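Local coordinates for protein short-chain dehydrogenase/reductase SDR (Paraburkholderia phymatum, PDB 5VA8) that binds NADP in a Rossmann fold and probably catalyses an NADP-dependent oxidation or reduction, at residues 143-149 with 185-191; 116-121 with 164-168; 22-26 with 51-55. One frame throughout, in Å; residues are numbered along the deposited sequence.

In the fold
Starting at the N terminus, the first closure is contact 3, where the turn after strand 17-20 meets helix 49-63; strand 41-46 lies between them in the chain. Contacts 1 and 2 come later and cross along the sequence: 116-121 opens, 143-149 follows, then 164-168 closes contact 2 and 185-191 closes contact 1. Contact 1 joins strands 141-146 and 184-191 of the parallel sheet, and contact 2 packs helix 110-138 on helix 159-179. These two touch each other, notably where Ser148 meets Arg165, and both reach NADP and the phosphine ligand. Contact 3 touches neither, its centre about 20 Å from that of contact 1 and about 22 Å from that of contact 2, but it holds the adenosine part of the same NADP.

Contact 1. Residues 143-149 with 185-191; sequences VVNITSS and TINNLLP. With NAP (NADP nicotinamide-adenine-dinucleotide phosphate), chain E; TCE (3,3',3''-phosphanetriyltripropanoic acid), chain F.
Asn145 and Asn188 join neighbouring parallel strands by their side-chain amides as well as by the backbone. Asn145 ND2 reaches Asn188 OD1 at 2.8 Å, nearly along the C=O axis, and the acceptor lies in the amide plane of Asn145. The two amide planes are turned 37° apart. On one flank Asn95 ND2 holds Asn145 OD1, on the other Asn255 OD1 takes Asn188 ND2, so asparagine amides link four successive strands in a row. Underneath runs the regular parallel ladder, with Leu189 N bonded to Asn145 O at 2.9 Å and Thr147 N to Leu189 O. Strands 141-146 and 184-191, with helix 159-179 between them, form a beta-alpha-beta unit of the Rossmann fold. Val144 CG1 meets Leu189 CG on the face opposite the Asn145 and Asn188 side chains. Farther back, a water joins Val143 O, Thr185 OG1 and Asn187 ND2, while Asn187 OD1 receives Gln254 N.

At the C-terminal ends of the two strands the segments line the ligand site. Ser149 N bonds Pro191 O at 3.0 Å, approaching from above the carbonyl plane. The proline ring lies against the nicotinamide, its CG 3.5 Å from NADP C5N. The Ser148 side chain leaves the backbone away from the partner strand, and chi1 of 179° sets OG anti to the backbone N, where it donates to the phosphine O15 at 2.7 Å; the same OG accepts from Ser150 N. Ser149 OG donates to O12 at 2.7 Å. The site can thus accept carboxylate oxygens beside the nicotinamide, consistent with serine hydroxyls facing the place where a substrate would probably lie.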
# COMPACT_ATOMS: atom_id res chain seq x y z
N VAL A 143 -21.65 2.79 -6.25
CA VAL A 143 -20.91 2.48 -7.47
C VAL A 143 -19.89 1.41 -7.12
O VAL A 143 -19.13 1.57 -6.16
CB VAL A 143 -20.20 3.71 -8.05
CG1 VAL A 143 -19.42 3.32 -9.31
CG2 VAL A 143 -21.21 4.84 -8.35
N VAL A 144 -19.87 0.33 -7.90
CA VAL A 144 -18.88 -0.73 -7.75
C VAL A 144 -18.20 -0.89 -9.10
O VAL A 144 -18.87 -1.20 -10.10
CB VAL A 144 -19.52 -2.07 -7.31
CG1 VAL A 144 -18.46 -3.18 -7.30
CG2 VAL A 144 -20.16 -1.93 -5.93
N ASN A 145 -16.89 -0.69 -9.13
CA ASN A 145 -16.11 -0.84 -10.36
C ASN A 145 -15.41 -2.19 -10.34
O ASN A 145 -14.60 -2.46 -9.45
CB ASN A 145 -15.08 0.28 -10.51
CG ASN A 145 -15.70 1.65 -10.38
OD1 ASN A 145 -16.54 2.02 -11.19
ND2 ASN A 145 -15.31 2.39 -9.35
N ILE A 146 -15.70 -3.04 -11.34
CA ILE A 146 -14.97 -4.29 -11.47
C ILE A 146 -13.64 -3.98 -12.13
O ILE A 146 -13.61 -3.52 -13.28
CB ILE A 146 -15.76 -5.32 -12.29
CG1 ILE A 146 -17.08 -5.67 -11.59
CG2 ILE A 146 -14.90 -6.57 -12.56
CD1 ILE A 146 -17.95 -6.62 -12.42
N THR A 147 -12.54 -4.23 -11.42
CA THR A 147 -11.22 -3.92 -11.97
C THR A 147 -10.43 -5.22 -12.08
O THR A 147 -10.84 -6.09 -12.85
CB THR A 147 -10.49 -2.84 -11.14
OG1 THR A 147 -10.28 -3.27 -9.79
CG2 THR A 147 -11.32 -1.54 -11.14
N SER A 148 -9.35 -5.37 -11.32
CA SER A 148 -8.46 -6.51 -11.49
C SER A 148 -7.42 -6.50 -10.39
O SER A 148 -7.04 -5.43 -9.89
CB SER A 148 -7.75 -6.46 -12.85
OG SER A 148 -6.87 -7.57 -12.98
N SER A 149 -6.91 -7.69 -10.06
CA SER A 149 -5.72 -7.77 -9.23
C SER A 149 -4.53 -7.04 -9.85
O SER A 149 -3.56 -6.75 -9.15
CB SER A 149 -5.35 -9.24 -8.99
OG SER A 149 -4.82 -9.81 -10.19
N THR A 185 -21.44 5.81 -1.99
CA THR A 185 -20.14 5.16 -1.86
C THR A 185 -19.68 4.69 -3.23
O THR A 185 -20.50 4.39 -4.11
CB THR A 185 -20.16 3.97 -0.91
OG1 THR A 185 -20.94 2.92 -1.49
CG2 THR A 185 -20.74 4.38 0.45
N ILE A 186 -18.37 4.67 -3.42
CA ILE A 186 -17.76 4.23 -4.67
C ILE A 186 -16.59 3.34 -4.29
O ILE A 186 -15.65 3.81 -3.63
CB ILE A 186 -17.28 5.40 -5.54
CG1 ILE A 186 -18.43 6.37 -5.83
CG2 ILE A 186 -16.67 4.86 -6.85
CD1 ILE A 186 -18.02 7.60 -6.66
N ASN A 187 -16.65 2.07 -4.67
CA ASN A 187 -15.64 1.10 -4.29
C ASN A 187 -15.28 0.27 -5.51
O ASN A 187 -16.01 0.22 -6.49
CB ASN A 187 -16.14 0.17 -3.17
CG ASN A 187 -16.38 0.93 -1.88
OD1 ASN A 187 -15.42 1.36 -1.22
ND2 ASN A 187 -17.64 1.07 -1.49
N ASN A 188 -14.12 -0.39 -5.42
CA ASN A 188 -13.64 -1.23 -6.50
C ASN A 188 -13.56 -2.67 -6.02
O ASN A 188 -13.13 -2.94 -4.90
CB ASN A 188 -12.27 -0.76 -6.99
CG ASN A 188 -12.25 0.73 -7.29
OD1 ASN A 188 -13.14 1.25 -7.96
ND2 ASN A 188 -11.27 1.44 -6.74
N LEU A 189 -13.99 -3.60 -6.89
CA LEU A 189 -13.88 -5.03 -6.65
C LEU A 189 -12.83 -5.58 -7.59
O LEU A 189 -12.97 -5.48 -8.81
CB LEU A 189 -15.22 -5.73 -6.90
CG LEU A 189 -16.22 -5.88 -5.77
CD1 LEU A 189 -17.38 -6.75 -6.25
CD2 LEU A 189 -15.56 -6.49 -4.52
N LEU A 190 -11.78 -6.17 -7.02
CA LEU A 190 -10.59 -6.59 -7.77
C LEU A 190 -10.56 -8.10 -7.84
O LEU A 190 -10.16 -8.77 -6.87
CB LEU A 190 -9.32 -6.08 -7.09
CG LEU A 190 -8.97 -4.58 -7.04
CD1 LEU A 190 -10.08 -3.72 -6.45
CD2 LEU A 190 -7.71 -4.41 -6.20
N PRO A 191 -10.96 -8.71 -8.97
CA PRO A 191 -10.90 -10.17 -9.06
C PRO A 191 -9.47 -10.66 -9.24
O PRO A 191 -8.69 -10.07 -10.00
CB PRO A 191 -11.75 -10.51 -10.29
CG PRO A 191 -12.21 -9.21 -10.86
CD PRO A 191 -11.47 -8.09 -10.20
PA NAP E . -16.78 -12.82 -19.53
O1A NAP E . -17.20 -14.05 -18.84
O2A NAP E . -16.24 -13.00 -20.94
O5B NAP E . -18.05 -11.85 -19.54
C5B NAP E . -17.93 -10.56 -20.17
C4B NAP E . -19.32 -10.00 -20.30
O4B NAP E . -19.23 -8.61 -20.67
C3B NAP E . -20.18 -10.65 -21.39
O3B NAP E . -21.55 -10.58 -21.02
C2B NAP E . -19.89 -9.76 -22.59
O2B NAP E . -20.93 -9.94 -23.58
C1B NAP E . -19.89 -8.39 -21.90
N9A NAP E . -19.14 -7.35 -22.61
C8A NAP E . -17.81 -7.37 -22.93
N7A NAP E . -17.38 -6.26 -23.47
C5A NAP E . -18.51 -5.45 -23.51
C6A NAP E . -18.72 -4.14 -23.99
N6A NAP E . -17.76 -3.39 -24.54
N1A NAP E . -19.97 -3.64 -23.91
C2A NAP E . -20.93 -4.39 -23.36
N3A NAP E . -20.85 -5.64 -22.88
C4A NAP E . -19.60 -6.11 -22.99
O3 NAP E . -15.66 -12.04 -18.70
PN NAP E . -15.37 -11.90 -17.13
O1N NAP E . -16.65 -11.77 -16.40
O2N NAP E . -14.43 -12.98 -16.75
O5D NAP E . -14.58 -10.51 -17.13
C5D NAP E . -15.25 -9.28 -16.80
C4D NAP E . -14.16 -8.25 -16.62
O4D NAP E . -13.35 -8.63 -15.48
C3D NAP E . -13.18 -8.10 -17.79
O3D NAP E . -12.76 -6.74 -17.92
C2D NAP E . -12.01 -8.97 -17.36
O2D NAP E . -10.77 -8.64 -17.97
C1D NAP E . -12.01 -8.65 -15.87
N1N NAP E . -11.30 -9.65 -15.04
C2N NAP E . -11.58 -10.96 -15.17
C3N NAP E . -10.97 -11.88 -14.35
C7N NAP E . -11.21 -13.36 -14.38
O7N NAP E . -10.32 -14.12 -13.94
N7N NAP E . -12.30 -13.81 -15.00
C4N NAP E . -10.12 -11.41 -13.35
C5N NAP E . -9.84 -10.06 -13.25
C6N NAP E . -10.43 -9.19 -14.12
P2B NAP E . -20.72 -9.49 -25.11
O1X NAP E . -20.71 -7.99 -25.11
O2X NAP E . -19.39 -10.08 -25.60
O3X NAP E . -21.92 -10.10 -25.85
O16 TCE F . -7.64 -7.32 -17.56
C14 TCE F . -7.34 -8.01 -16.55
O15 TCE F . -6.60 -7.54 -15.66
C5 TCE F . -7.85 -9.45 -16.43
C2 TCE F . -7.08 -10.15 -15.32
P TCE F . -7.88 -11.78 -14.96
C3 TCE F . -8.35 -12.66 -16.51
C6 TCE F . -7.01 -12.97 -17.14
C8 TCE F . -7.28 -13.60 -18.50
O10 TCE F . -6.73 -14.69 -18.77
O9 TCE F . -8.05 -13.03 -19.32
C1 TCE F . -6.74 -12.79 -13.92
C4 TCE F . -6.49 -12.00 -12.63
C11 TCE F . -5.49 -12.79 -11.81
O12 TCE F . -5.16 -12.41 -10.65
O13 TCE F . -5.00 -13.84 -12.31
O HOH W 1 -19.98 0.93 -3.46

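Contact 2. Residues 116-121 with 164-168; sequences ALEANM and ARSGL. With NAP (NADP nicotinamide-adenine-dinucleotide phosphate), chain E; TCE (3,3',3''-phosphanetriyltripropanoic acid), chain F.
Arg165 starts with CG anti to its own carbonyl carbon (chi1 -58°) and then runs extended from CG to NE, which carries its guanidinium out from the helix and under the side chain of Asn120. Asn120 is turned in the same sense at chi1, bringing its amide over one face of that group, with CG 4.0 Å above the plane and offset toward the rim. The two planes are 31° apart, and ND2 bonds instead to Gly98 O. At the guanidinium edge, in its plane, NH2 donates to NADP O3D at 2.8 Å and to the phosphine O16 at 2.9 Å. NE adds a weak bond to O16 and also bonds Ser161 OG. A water completes the link between the helices: it donates to Asn120 O and accepts from Arg165 NH1 at 3.1 Å.

Helix 110-138 has a wider pi-type turn at 118-121, in the region of the Asn120 carbonyl. In classical short-chain dehydrogenases the matching helix bears an asparagine whose carbonyl binds a water that reaches the lysine of the Tyr-x-x-x-Lys motif. By sequence spacing Ser161 and Arg165 probably stand in the places of that tyrosine and lysine.

Away from the ligands, the segments 116-121 and 164-168 cross at -48° and come close at Ala116, Ala164 and Gly167. Ala164 CB sits 3.6 Å from Ala116 O, and Leu117 CD2 covers the same alanine. Met121 lies stretched along the bare backbone at Gly167, its CE 3.6 Å from Gly167 O and its CG 3.5 Å from Leu168 N. Leu168 CD2 packs against Asn120 O. Beyond, Leu117 packs on Leu117, and Met121 on Trp113, of the second subunit.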
# COMPACT_ATOMS: atom_id res chain seq x y z
N ALA A 116 -7.71 0.51 -24.55
CA ALA A 116 -7.77 -0.01 -23.19
C ALA A 116 -8.20 1.07 -22.22
O ALA A 116 -9.02 0.83 -21.33
CB ALA A 116 -6.42 -0.60 -22.78
N LEU A 117 -7.66 2.28 -22.39
CA LEU A 117 -8.05 3.40 -21.54
C LEU A 117 -9.53 3.73 -21.70
O LEU A 117 -10.24 3.97 -20.72
CB LEU A 117 -7.17 4.60 -21.85
CG LEU A 117 -5.74 4.45 -21.35
CD1 LEU A 117 -4.81 5.45 -22.01
CD2 LEU A 117 -5.70 4.62 -19.84
N GLU A 118 -10.04 3.73 -22.94
CA GLU A 118 -11.47 3.99 -23.14
C GLU A 118 -12.32 2.94 -22.45
O GLU A 118 -13.26 3.26 -21.71
CB GLU A 118 -11.80 4.05 -24.63
CG GLU A 118 -11.21 5.22 -25.37
CD GLU A 118 -11.99 6.52 -25.17
OE1 GLU A 118 -11.51 7.56 -25.68
OE2 GLU A 118 -13.07 6.49 -24.53
N ALA A 119 -12.00 1.66 -22.66
CA ALA A 119 -12.87 0.60 -22.16
C ALA A 119 -12.84 0.50 -20.64
O ALA A 119 -13.89 0.34 -20.01
CB ALA A 119 -12.47 -0.75 -22.77
N ASN A 120 -11.65 0.57 -20.04
CA ASN A 120 -11.49 0.16 -18.65
C ASN A 120 -11.14 1.31 -17.71
O ASN A 120 -10.93 1.08 -16.51
CB ASN A 120 -10.43 -0.95 -18.56
CG ASN A 120 -10.74 -2.11 -19.49
OD1 ASN A 120 -9.94 -2.45 -20.36
ND2 ASN A 120 -11.92 -2.72 -19.33
N MET A 121 -11.10 2.54 -18.22
CA MET A 121 -10.93 3.71 -17.37
C MET A 121 -11.95 4.79 -17.71
O MET A 121 -12.72 5.20 -16.83
CB MET A 121 -9.51 4.27 -17.50
CG MET A 121 -9.28 5.49 -16.61
SD MET A 121 -7.64 6.17 -16.88
CE MET A 121 -7.75 7.66 -15.86
N ALA A 164 -4.36 0.77 -17.57
CA ALA A 164 -5.67 1.42 -17.64
C ALA A 164 -6.43 1.29 -16.33
O ALA A 164 -7.06 2.26 -15.88
CB ALA A 164 -6.48 0.85 -18.80
N ARG A 165 -6.40 0.12 -15.71
CA ARG A 165 -7.23 -0.06 -14.52
C ARG A 165 -6.63 0.64 -13.32
O ARG A 165 -7.38 1.06 -12.43
CB ARG A 165 -7.43 -1.54 -14.23
CG ARG A 165 -8.07 -2.26 -15.42
CD ARG A 165 -8.47 -3.64 -14.96
NE ARG A 165 -8.78 -4.59 -16.02
CZ ARG A 165 -10.00 -4.88 -16.46
NH1 ARG A 165 -11.07 -4.23 -16.01
NH2 ARG A 165 -10.14 -5.85 -17.37
N SER A 166 -5.31 0.79 -13.29
CA SER A 166 -4.67 1.59 -12.25
C SER A 166 -5.03 3.06 -12.41
O SER A 166 -5.16 3.78 -11.41
CB SER A 166 -3.16 1.39 -12.30
OG SER A 166 -2.81 0.06 -11.92
N GLY A 167 -5.15 3.52 -13.66
CA GLY A 167 -5.61 4.88 -13.90
C GLY A 167 -7.00 5.11 -13.34
O GLY A 167 -7.25 6.12 -12.68
N LEU A 168 -7.92 4.20 -13.63
CA LEU A 168 -9.26 4.33 -13.05
C LEU A 168 -9.17 4.42 -11.54
O LEU A 168 -9.80 5.28 -10.91
CB LEU A 168 -10.13 3.14 -13.45
CG LEU A 168 -11.51 3.13 -12.79
CD1 LEU A 168 -12.29 4.37 -13.23
CD2 LEU A 168 -12.28 1.85 -13.16
PA NAP E . -16.78 -12.82 -19.53
O1A NAP E . -17.20 -14.05 -18.84
O2A NAP E . -16.24 -13.00 -20.94
O5B NAP E . -18.05 -11.85 -19.54
C5B NAP E . -17.93 -10.56 -20.17
C4B NAP E . -19.32 -10.00 -20.30
O4B NAP E . -19.23 -8.61 -20.67
C3B NAP E . -20.18 -10.65 -21.39
O3B NAP E . -21.55 -10.58 -21.02
C2B NAP E . -19.89 -9.76 -22.59
O2B NAP E . -20.93 -9.94 -23.58
C1B NAP E . -19.89 -8.39 -21.90
N9A NAP E . -19.14 -7.35 -22.61
C8A NAP E . -17.81 -7.37 -22.93
N7A NAP E . -17.38 -6.26 -23.47
C5A NAP E . -18.51 -5.45 -23.51
C6A NAP E . -18.72 -4.14 -23.99
N6A NAP E . -17.76 -3.39 -24.54
N1A NAP E . -19.97 -3.64 -23.91
C2A NAP E . -20.93 -4.39 -23.36
N3A NAP E . -20.85 -5.64 -22.88
C4A NAP E . -19.60 -6.11 -22.99
O3 NAP E . -15.66 -12.04 -18.70
PN NAP E . -15.37 -11.90 -17.13
O1N NAP E . -16.65 -11.77 -16.40
O2N NAP E . -14.43 -12.98 -16.75
O5D NAP E . -14.58 -10.51 -17.13
C5D NAP E . -15.25 -9.28 -16.80
C4D NAP E . -14.16 -8.25 -16.62
O4D NAP E . -13.35 -8.63 -15.48
C3D NAP E . -13.18 -8.10 -17.79
O3D NAP E . -12.76 -6.74 -17.92
C2D NAP E . -12.01 -8.97 -17.36
O2D NAP E . -10.77 -8.64 -17.97
C1D NAP E . -12.01 -8.65 -15.87
N1N NAP E . -11.30 -9.65 -15.04
C2N NAP E . -11.58 -10.96 -15.17
C3N NAP E . -10.97 -11.88 -14.35
C7N NAP E . -11.21 -13.36 -14.38
O7N NAP E . -10.32 -14.12 -13.94
N7N NAP E . -12.30 -13.81 -15.00
C4N NAP E . -10.12 -11.41 -13.35
C5N NAP E . -9.84 -10.06 -13.25
C6N NAP E . -10.43 -9.19 -14.12
P2B NAP E . -20.72 -9.49 -25.11
O1X NAP E . -20.71 -7.99 -25.11
O2X NAP E . -19.39 -10.08 -25.60
O3X NAP E . -21.92 -10.10 -25.85
O16 TCE F . -7.64 -7.32 -17.56
C14 TCE F . -7.34 -8.01 -16.55
O15 TCE F . -6.60 -7.54 -15.66
C5 TCE F . -7.85 -9.45 -16.43
C2 TCE F . -7.08 -10.15 -15.32
P TCE F . -7.88 -11.78 -14.96
C3 TCE F . -8.35 -12.66 -16.51
C6 TCE F . -7.01 -12.97 -17.14
C8 TCE F . -7.28 -13.60 -18.50
O10 TCE F . -6.73 -14.69 -18.77
O9 TCE F . -8.05 -13.03 -19.32
C1 TCE F . -6.74 -12.79 -13.92
C4 TCE F . -6.49 -12.00 -12.63
C11 TCE F . -5.49 -12.79 -11.81
O12 TCE F . -5.16 -12.41 -10.65
O13 TCE F . -5.00 -13.84 -12.31
O HOH W 2 -11.43 -1.34 -15.02

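Contact 3. Residues 22-26 with 51-55; sequences AASKG and TLDAT. With NAP (NADP nicotinamide-adenine-dinucleotide phosphate), chain E.
Ser24, Thr51 and Thr55 carry this contact, with Ser24 set between the first turns of helix 49-63 and the adenosine ribose of NADP. Its CB rests 3.6 Å from Leu52 CA, closing on the helix backbone. Its hydroxyl, placed between the backbone N and the carbonyl carbon (chi1 72°), accepts a hydrogen bond from NADP O3B at 2.7 Å. The carbonyl of Ser24 is held by the helix: Thr55 OG1 donates to Ser24 O at 2.7 Å, in the carbonyl plane and on a lone pair. With that carbonyl fixed, the N-H of Lys25 on the other side of the peptide bond is turned toward O3B, to which it makes a weak bond of 2.9 Å. Thr55 is thus a second-shell residue that helps set the loop against the cofactor.

The turn 22-26 follows strand 17-20 and leads into helix 26-37, the place of the glycine-rich Thr-Gly-x-x-x-Gly-x-Gly motif of short-chain dehydrogenases. By alignment with that motif, Ala22 probably stands where the first glycine would be, and its CB lies 3.1 Å from the ribose oxygen O4B. Gly26 would then match the second, with its CA 3.4 Å from the phosphate oxygen O1A.

Thr51 acts through its methyl group: CG2 stands anti to the backbone N and touches both Ser24 O and Lys25 CG, each at 3.7 Å. The lysine and threonine side chains meet at about a right angle, and Lys25 then bends at chi3 to a salt bridge with Asp197. Behind Ser24, Leu52 packs on Ile44, Ala69 and Ala71 of the adjoining strands.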
# COMPACT_ATOMS: atom_id res chain seq x y z
N ALA A 22 -21.96 -4.98 -18.88
CA ALA A 22 -21.20 -6.13 -19.39
C ALA A 22 -21.55 -7.39 -18.59
O ALA A 22 -20.71 -8.01 -17.93
CB ALA A 22 -19.70 -5.82 -19.37
N ALA A 23 -22.83 -7.75 -18.67
CA ALA A 23 -23.39 -8.61 -17.63
C ALA A 23 -24.28 -9.72 -18.19
O ALA A 23 -25.11 -10.27 -17.45
CB ALA A 23 -24.18 -7.76 -16.62
N SER A 24 -24.12 -10.10 -19.46
CA SER A 24 -24.82 -11.30 -19.90
C SER A 24 -24.08 -12.57 -19.50
O SER A 24 -24.68 -13.65 -19.51
CB SER A 24 -25.06 -11.26 -21.42
OG SER A 24 -23.86 -11.46 -22.16
N LYS A 25 -22.80 -12.45 -19.13
CA LYS A 25 -21.96 -13.57 -18.75
C LYS A 25 -21.04 -13.16 -17.61
O LYS A 25 -20.85 -11.97 -17.34
CB LYS A 25 -21.10 -14.07 -19.93
CG LYS A 25 -21.89 -14.40 -21.18
CD LYS A 25 -20.98 -14.48 -22.40
CE LYS A 25 -19.85 -15.46 -22.18
NZ LYS A 25 -18.93 -15.57 -23.35
N GLY A 26 -20.46 -14.17 -16.96
CA GLY A 26 -19.27 -13.97 -16.12
C GLY A 26 -19.54 -13.17 -14.86
O GLY A 26 -20.60 -13.26 -14.23
N THR A 51 -27.14 -14.03 -26.07
CA THR A 51 -26.88 -14.37 -24.68
C THR A 51 -27.48 -13.34 -23.73
O THR A 51 -27.91 -13.69 -22.63
CB THR A 51 -25.37 -14.52 -24.44
OG1 THR A 51 -24.86 -15.54 -25.31
CG2 THR A 51 -25.09 -14.93 -23.01
N LEU A 52 -27.53 -12.08 -24.16
CA LEU A 52 -28.14 -11.03 -23.35
C LEU A 52 -29.60 -11.35 -23.04
O LEU A 52 -30.04 -11.27 -21.89
CB LEU A 52 -28.02 -9.68 -24.06
CG LEU A 52 -28.77 -8.53 -23.41
CD1 LEU A 52 -28.14 -8.15 -22.08
CD2 LEU A 52 -28.81 -7.33 -24.37
N ASP A 53 -30.37 -11.69 -24.08
CA ASP A 53 -31.79 -11.96 -23.89
C ASP A 53 -32.01 -13.20 -23.03
O ASP A 53 -32.95 -13.26 -22.24
CB ASP A 53 -32.48 -12.14 -25.25
CG ASP A 53 -32.48 -10.88 -26.08
OD1 ASP A 53 -32.16 -9.80 -25.54
OD2 ASP A 53 -32.80 -10.97 -27.29
N ALA A 54 -31.15 -14.20 -23.19
CA ALA A 54 -31.31 -15.43 -22.42
C ALA A 54 -31.02 -15.19 -20.94
O ALA A 54 -31.78 -15.62 -20.06
CB ALA A 54 -30.40 -16.52 -22.98
N THR A 55 -29.93 -14.48 -20.64
CA THR A 55 -29.63 -14.16 -19.26
C THR A 55 -30.71 -13.27 -18.65
O THR A 55 -31.09 -13.45 -17.48
CB THR A 55 -28.26 -13.49 -19.17
OG1 THR A 55 -27.26 -14.44 -19.54
CG2 THR A 55 -27.98 -12.98 -17.76
PA NAP E . -16.78 -12.82 -19.53
O1A NAP E . -17.20 -14.05 -18.84
O2A NAP E . -16.24 -13.00 -20.94
O5B NAP E . -18.05 -11.85 -19.54
C5B NAP E . -17.93 -10.56 -20.17
C4B NAP E . -19.32 -10.00 -20.30
O4B NAP E . -19.23 -8.61 -20.67
C3B NAP E . -20.18 -10.65 -21.39
O3B NAP E . -21.55 -10.58 -21.02
C2B NAP E . -19.89 -9.76 -22.59
O2B NAP E . -20.93 -9.94 -23.58
C1B NAP E . -19.89 -8.39 -21.90
N9A NAP E . -19.14 -7.35 -22.61
C8A NAP E . -17.81 -7.37 -22.93
N7A NAP E . -17.38 -6.26 -23.47
C5A NAP E . -18.51 -5.45 -23.51
C6A NAP E . -18.72 -4.14 -23.99
N6A NAP E . -17.76 -3.39 -24.54
N1A NAP E . -19.97 -3.64 -23.91
C2A NAP E . -20.93 -4.39 -23.36
N3A NAP E . -20.85 -5.64 -22.88
C4A NAP E . -19.60 -6.11 -22.99
O3 NAP E . -15.66 -12.04 -18.70
PN NAP E . -15.37 -11.90 -17.13
O1N NAP E . -16.65 -11.77 -16.40
O2N NAP E . -14.43 -12.98 -16.75
O5D NAP E . -14.58 -10.51 -17.13
C5D NAP E . -15.25 -9.28 -16.80
C4D NAP E . -14.16 -8.25 -16.62
O4D NAP E . -13.35 -8.63 -15.48
C3D NAP E . -13.18 -8.10 -17.79
O3D NAP E . -12.76 -6.74 -17.92
C2D NAP E . -12.01 -8.97 -17.36
O2D NAP E . -10.77 -8.64 -17.97
C1D NAP E . -12.01 -8.65 -15.87
N1N NAP E . -11.30 -9.65 -15.04
C2N NAP E . -11.58 -10.96 -15.17
C3N NAP E . -10.97 -11.88 -14.35
C7N NAP E . -11.21 -13.36 -14.38
O7N NAP E . -10.32 -14.12 -13.94
N7N NAP E . -12.30 -13.81 -15.00
C4N NAP E . -10.12 -11.41 -13.35
C5N NAP E . -9.84 -10.06 -13.25
C6N NAP E . -10.43 -9.19 -14.12
P2B NAP E . -20.72 -9.49 -25.11
O1X NAP E . -20.71 -7.99 -25.11
O2X NAP E . -19.39 -10.08 -25.60
O3X NAP E . -21.92 -10.10 -25.85